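PDB 5DL5: membrane protein from Acinetobacter baumannii AB307-0294, which probably forms a beta-barrel channel of the OprD family in the outer membrane, through which small molecules, antibiotics among them, are taken up. Local coordinates for residues Y295-Y306 with L318-N329. Residues are numbered along the deposited sequence; the frame is centred on the assembly and turned at random.
With C8E ((hydroxyethyloxy)tri(ethyloxy)octane), chain B.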
loop_
_atom_site.group_PDB
_atom_site.type_symbol
_atom_site.label_atom_id
_atom_site.label_comp_id
_atom_site.label_asym_id
_atom_site.label_seq_id
_atom_site.Cartn_x
_atom_site.Cartn_y
_atom_site.Cartn_z
ATOM N N TYR A 295 -16.693 -5.736 -7.416
ATOM C CA TYR A 295 -17.536 -5.868 -6.224
ATOM C C TYR A 295 -16.681 -6.375 -5.101
ATOM O O TYR A 295 -15.826 -7.214 -5.339
ATOM C CB TYR A 295 -18.675 -6.896 -6.534
ATOM C CG TYR A 295 -19.513 -7.216 -5.359
ATOM C CD1 TYR A 295 -20.572 -6.361 -4.964
ATOM C CD2 TYR A 295 -19.259 -8.346 -4.594
ATOM C CE1 TYR A 295 -21.314 -6.634 -3.797
ATOM C CE2 TYR A 295 -19.982 -8.647 -3.444
ATOM C CZ TYR A 295 -21.060 -7.790 -3.078
ATOM O OH TYR A 295 -21.799 -8.077 -1.920
ATOM N N GLN A 296 -16.933 -5.862 -3.874
ATOM C CA GLN A 296 -16.117 -6.111 -2.734
ATOM C C GLN A 296 -17.041 -6.255 -1.554
ATOM O O GLN A 296 -18.013 -5.529 -1.411
ATOM C CB GLN A 296 -15.162 -4.920 -2.555
ATOM C CG GLN A 296 -14.149 -5.019 -1.487
ATOM C CD GLN A 296 -13.072 -3.905 -1.631
ATOM O OE1 GLN A 296 -12.309 -3.928 -2.579
ATOM N NE2 GLN A 296 -13.048 -2.977 -0.732
ATOM N N GLN A 297 -16.774 -7.201 -0.656
ATOM C CA GLN A 297 -17.686 -7.333 0.504
ATOM C C GLN A 297 -16.914 -7.781 1.738
ATOM O O GLN A 297 -15.957 -8.587 1.652
ATOM C CB GLN A 297 -18.715 -8.395 0.117
ATOM C CG GLN A 297 -19.475 -8.995 1.263
ATOM C CD GLN A 297 -20.674 -9.861 0.819
ATOM O OE1 GLN A 297 -21.031 -9.962 -0.381
ATOM N NE2 GLN A 297 -21.450 -10.289 1.838
ATOM N N ASN A 298 -17.303 -7.241 2.866
ATOM C CA ASN A 298 -16.786 -7.617 4.161
ATOM C C ASN A 298 -17.790 -8.475 4.915
ATOM O O ASN A 298 -18.987 -8.156 4.842
ATOM C CB ASN A 298 -16.626 -6.355 5.033
ATOM C CG ASN A 298 -15.497 -5.461 4.588
ATOM O OD1 ASN A 298 -14.367 -5.516 5.184
ATOM N ND2 ASN A 298 -15.776 -4.596 3.524
ATOM N N THR A 299 -17.334 -9.507 5.630
ATOM C CA THR A 299 -18.212 -10.221 6.569
ATOM C C THR A 299 -17.387 -10.388 7.901
ATOM O O THR A 299 -16.145 -10.086 7.964
ATOM C CB THR A 299 -18.599 -11.605 6.026
ATOM O OG1 THR A 299 -17.438 -12.334 5.701
ATOM C CG2 THR A 299 -19.308 -11.513 4.767
ATOM N N GLY A 300 -18.059 -10.860 8.926
ATOM C CA GLY A 300 -17.558 -11.002 10.287
ATOM C C GLY A 300 -17.957 -9.864 11.213
ATOM O O GLY A 300 -18.724 -8.991 10.835
ATOM N N ASN A 301 -17.391 -9.815 12.401
ATOM C CA ASN A 301 -17.751 -8.822 13.360
ATOM C C ASN A 301 -16.763 -7.612 13.471
ATOM O O ASN A 301 -16.728 -6.896 14.494
ATOM C CB ASN A 301 -18.090 -9.455 14.720
ATOM C CG ASN A 301 -16.934 -10.251 15.271
ATOM O OD1 ASN A 301 -15.810 -10.275 14.700
ATOM N ND2 ASN A 301 -17.199 -10.960 16.313
ATOM N N VAL A 302 -15.997 -7.360 12.417
ATOM C CA VAL A 302 -15.206 -6.182 12.326
ATOM C C VAL A 302 -15.029 -5.955 10.894
ATOM O O VAL A 302 -15.025 -6.911 10.099
ATOM C CB VAL A 302 -13.835 -6.327 13.158
ATOM C CG1 VAL A 302 -12.912 -7.394 12.573
ATOM C CG2 VAL A 302 -13.060 -5.039 13.266
ATOM N N GLY A 303 -14.787 -4.689 10.526
ATOM C CA GLY A 303 -14.244 -4.371 9.216
ATOM C C GLY A 303 -12.777 -4.742 9.007
ATOM O O GLY A 303 -12.160 -5.340 9.866
ATOM N N TYR A 304 -12.274 -4.458 7.821
ATOM C CA TYR A 304 -10.883 -4.701 7.426
ATOM C C TYR A 304 -10.015 -3.544 7.996
ATOM O O TYR A 304 -9.610 -2.627 7.267
ATOM C CB TYR A 304 -10.732 -4.994 5.951
ATOM C CG TYR A 304 -9.334 -5.393 5.577
ATOM C CD1 TYR A 304 -8.737 -6.488 6.189
ATOM C CD2 TYR A 304 -8.523 -4.645 4.700
ATOM C CE1 TYR A 304 -7.435 -6.825 5.937
ATOM C CE2 TYR A 304 -7.225 -5.051 4.365
ATOM C CZ TYR A 304 -6.642 -6.088 5.042
ATOM O OH TYR A 304 -5.320 -6.509 4.908
ATOM N N ASP A 305 -9.782 -3.582 9.322
ATOM C CA ASP A 305 -9.204 -2.413 10.101
ATOM C C ASP A 305 -7.641 -2.565 9.990
ATOM O O ASP A 305 -6.982 -2.846 10.977
ATOM C CB ASP A 305 -9.681 -2.440 11.544
ATOM C CG ASP A 305 -11.115 -1.978 11.761
ATOM O OD1 ASP A 305 -11.950 -2.007 10.838
ATOM O OD2 ASP A 305 -11.491 -1.818 12.939
ATOM N N TYR A 306 -7.130 -2.573 8.749
ATOM C CA TYR A 306 -5.718 -2.737 8.453
ATOM C C TYR A 306 -4.921 -1.477 8.880
ATOM O O TYR A 306 -5.426 -0.334 8.995
ATOM C CB TYR A 306 -5.469 -3.156 6.997
ATOM C CG TYR A 306 -5.494 -1.983 6.000
ATOM C CD1 TYR A 306 -6.691 -1.445 5.546
ATOM C CD2 TYR A 306 -4.333 -1.361 5.594
ATOM C CE1 TYR A 306 -6.733 -0.355 4.675
ATOM C CE2 TYR A 306 -4.379 -0.293 4.773
ATOM C CZ TYR A 306 -5.572 0.226 4.336
ATOM O OH TYR A 306 -5.636 1.345 3.548
ATOM N N LEU A 318 -6.830 -4.777 -2.911
ATOM C CA LEU A 318 -8.232 -4.955 -3.321
ATOM C C LEU A 318 -8.593 -3.761 -4.262
ATOM O O LEU A 318 -7.941 -2.723 -4.188
ATOM C CB LEU A 318 -9.109 -4.866 -2.084
ATOM C CG LEU A 318 -8.924 -6.020 -1.094
ATOM C CD1 LEU A 318 -9.670 -5.745 0.186
ATOM C CD2 LEU A 318 -9.406 -7.316 -1.624
ATOM N N PRO A 319 -9.579 -3.922 -5.113
ATOM C CA PRO A 319 -9.832 -2.901 -6.210
ATOM C C PRO A 319 -10.599 -1.673 -5.743
ATOM O O PRO A 319 -10.484 -0.605 -6.282
ATOM C CB PRO A 319 -10.695 -3.732 -7.202
ATOM C CG PRO A 319 -11.455 -4.750 -6.393
ATOM C CD PRO A 319 -10.390 -5.159 -5.338
ATOM N N ASN A 320 -11.430 -1.780 -4.720
ATOM C CA ASN A 320 -12.315 -0.637 -4.346
ATOM C C ASN A 320 -11.646 0.104 -3.219
ATOM O O ASN A 320 -12.052 0.058 -2.023
ATOM C CB ASN A 320 -13.700 -1.030 -3.953
ATOM C CG ASN A 320 -14.489 -1.669 -5.099
ATOM O OD1 ASN A 320 -14.018 -1.777 -6.229
ATOM N ND2 ASN A 320 -15.683 -2.148 -4.781
ATOM N N SER A 321 -10.660 0.882 -3.642
ATOM C CA SER A 321 -9.675 1.451 -2.745
ATOM C C SER A 321 -9.074 2.686 -3.402
ATOM O O SER A 321 -8.286 2.550 -4.328
ATOM C CB SER A 321 -8.498 0.479 -2.485
ATOM O OG SER A 321 -7.689 1.042 -1.415
ATOM N N TYR A 322 -9.488 3.846 -2.940
ATOM C CA TYR A 322 -9.011 5.154 -3.449
ATOM C C TYR A 322 -8.776 6.020 -2.235
ATOM O O TYR A 322 -7.904 5.700 -1.483
ATOM C CB TYR A 322 -10.014 5.805 -4.472
ATOM C CG TYR A 322 -10.152 4.996 -5.777
ATOM C CD1 TYR A 322 -9.167 5.098 -6.785
ATOM C CD2 TYR A 322 -11.197 4.070 -5.953
ATOM C CE1 TYR A 322 -9.216 4.309 -7.933
ATOM C CE2 TYR A 322 -11.269 3.278 -7.089
ATOM C CZ TYR A 322 -10.331 3.470 -8.116
ATOM O OH TYR A 322 -10.436 2.742 -9.267
ATOM N N MET A 323 -9.556 7.048 -1.940
ATOM C CA MET A 323 -9.347 7.744 -0.675
ATOM C C MET A 323 -9.973 6.840 0.402
ATOM O O MET A 323 -9.332 6.511 1.362
ATOM C CB MET A 323 -9.931 9.130 -0.631
ATOM C CG MET A 323 -9.747 9.684 0.789
ATOM S SD MET A 323 -10.515 11.273 0.957
ATOM C CE MET A 323 -12.242 10.877 0.930
ATOM N N SER A 324 -11.240 6.420 0.238
ATOM C CA SER A 324 -11.792 5.390 1.116
ATOM C C SER A 324 -11.433 4.030 0.629
ATOM O O SER A 324 -11.308 3.796 -0.574
ATOM C CB SER A 324 -13.353 5.491 1.182
ATOM O OG SER A 324 -13.880 4.381 1.833
ATOM N N ASP A 325 -11.282 3.090 1.553
ATOM C CA ASP A 325 -10.974 1.721 1.178
ATOM C C ASP A 325 -12.165 0.790 1.226
ATOM O O ASP A 325 -11.988 -0.433 0.967
ATOM C CB ASP A 325 -9.929 1.179 2.084
ATOM C CG ASP A 325 -8.560 1.832 1.819
ATOM O OD1 ASP A 325 -8.128 1.952 0.664
ATOM O OD2 ASP A 325 -7.919 2.120 2.803
ATOM N N PHE A 326 -13.347 1.273 1.570
ATOM C CA PHE A 326 -14.588 0.385 1.453
ATOM C C PHE A 326 -14.427 -0.886 2.287
ATOM O O PHE A 326 -14.676 -1.989 1.887
ATOM C CB PHE A 326 -15.022 0.147 -0.016
ATOM C CG PHE A 326 -15.386 1.480 -0.719
ATOM C CD1 PHE A 326 -14.395 2.305 -1.248
ATOM C CD2 PHE A 326 -16.698 1.949 -0.741
ATOM C CE1 PHE A 326 -14.718 3.591 -1.780
ATOM C CE2 PHE A 326 -17.063 3.197 -1.310
ATOM C CZ PHE A 326 -16.041 4.050 -1.761
ATOM N N ILE A 327 -14.079 -0.612 3.545
ATOM C CA ILE A 327 -13.589 -1.632 4.525
ATOM C C ILE A 327 -14.382 -1.596 5.778
ATOM O O ILE A 327 -14.016 -2.224 6.729
ATOM C CB ILE A 327 -12.090 -1.380 4.938
ATOM C CG1 ILE A 327 -11.908 0.077 5.450
ATOM C CG2 ILE A 327 -11.171 -1.899 3.862
ATOM C CD1 ILE A 327 -10.510 0.380 6.022
ATOM N N GLY A 328 -15.522 -0.971 5.798
ATOM C CA GLY A 328 -16.404 -0.986 6.939
ATOM C C GLY A 328 -16.997 -2.378 7.228
ATOM O O GLY A 328 -17.040 -3.296 6.382
ATOM N N ASN A 329 -17.415 -2.477 8.454
ATOM C CA ASN A 329 -17.986 -3.667 9.029
ATOM C C ASN A 329 -19.270 -4.058 8.203
ATOM O O ASN A 329 -20.143 -3.247 8.086
ATOM C CB ASN A 329 -18.245 -3.445 10.482
ATOM C CG ASN A 329 -18.805 -4.684 11.216
ATOM O OD1 ASN A 329 -19.626 -5.448 10.699
ATOM N ND2 ASN A 329 -18.518 -4.745 12.476
HETATM C C6 C8E B . -1.846 11.470 12.680
HETATM C C7 C8E B . -2.153 12.320 11.414
HETATM C C8 C8E B . -3.616 12.795 11.243
HETATM O O9 C8E B . -4.093 12.855 9.851
HETATM C C10 C8E B . -5.235 12.010 9.755
HETATM C C11 C8E B . -4.793 10.559 9.495
HETATM O O12 C8E B . -5.831 9.792 8.925
HETATM C C13 C8E B . -6.310 10.189 7.632
HETATM C C14 C8E B . -5.614 9.417 6.544
HETATM O O15 C8E B . -6.491 8.815 5.595
HETATM C C16 C8E B . -7.525 7.936 6.060
HETATM C C17 C8E B . -7.669 6.900 4.946
HETATM O O18 C8E B . -7.274 7.579 3.714
HETATM C C19 C8E B . -6.561 6.762 2.775
HETATM C C20 C8E B . -6.353 7.560 1.499
HETATM O O21 C8E B . -5.898 6.842 0.317
#
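Q296 meets N320 and F326 across the contact, and N298 joins it at F326; these two inward-facing side chains of one barrel strand show how amides can hold an irregular loop against a barrel wall by satisfying its backbone. With CG anti to the backbone N (chi1 -175°) and the chain extended, Q296 carries its amide among the backbone of N320, D325 and F326. Its OE1 accepts from N320 N at 3.2 Å, while NE2 donates to F326 O at 3.2 Å, that oxygen lying in the amide plane; weak bonds run from NE2 to D325 O and N320 O. N298 ND2 also reaches F326 O, at 3.3 Å, from the opposite face of the peptide plane, so this carbonyl is gripped by two amides. N298 also has a polar partner in N275 of strand 273-286.

Further along, Y304 N donates to I327 O (3.0 Å), and I327 CG2 packs at the edge of the Y304 ring. Y306 OH gives a short 2.5 Å bond to D325 OD2, meeting it from above the carboxylate plane, with ring and carboxylate 57° apart. The loop thus folds inward against strand 289-300, which pairs with strands 273-286 and 332-341; N320 OD1 is held by Q335 of the latter, and the F326 side chain reaches V358 of strand 351-365.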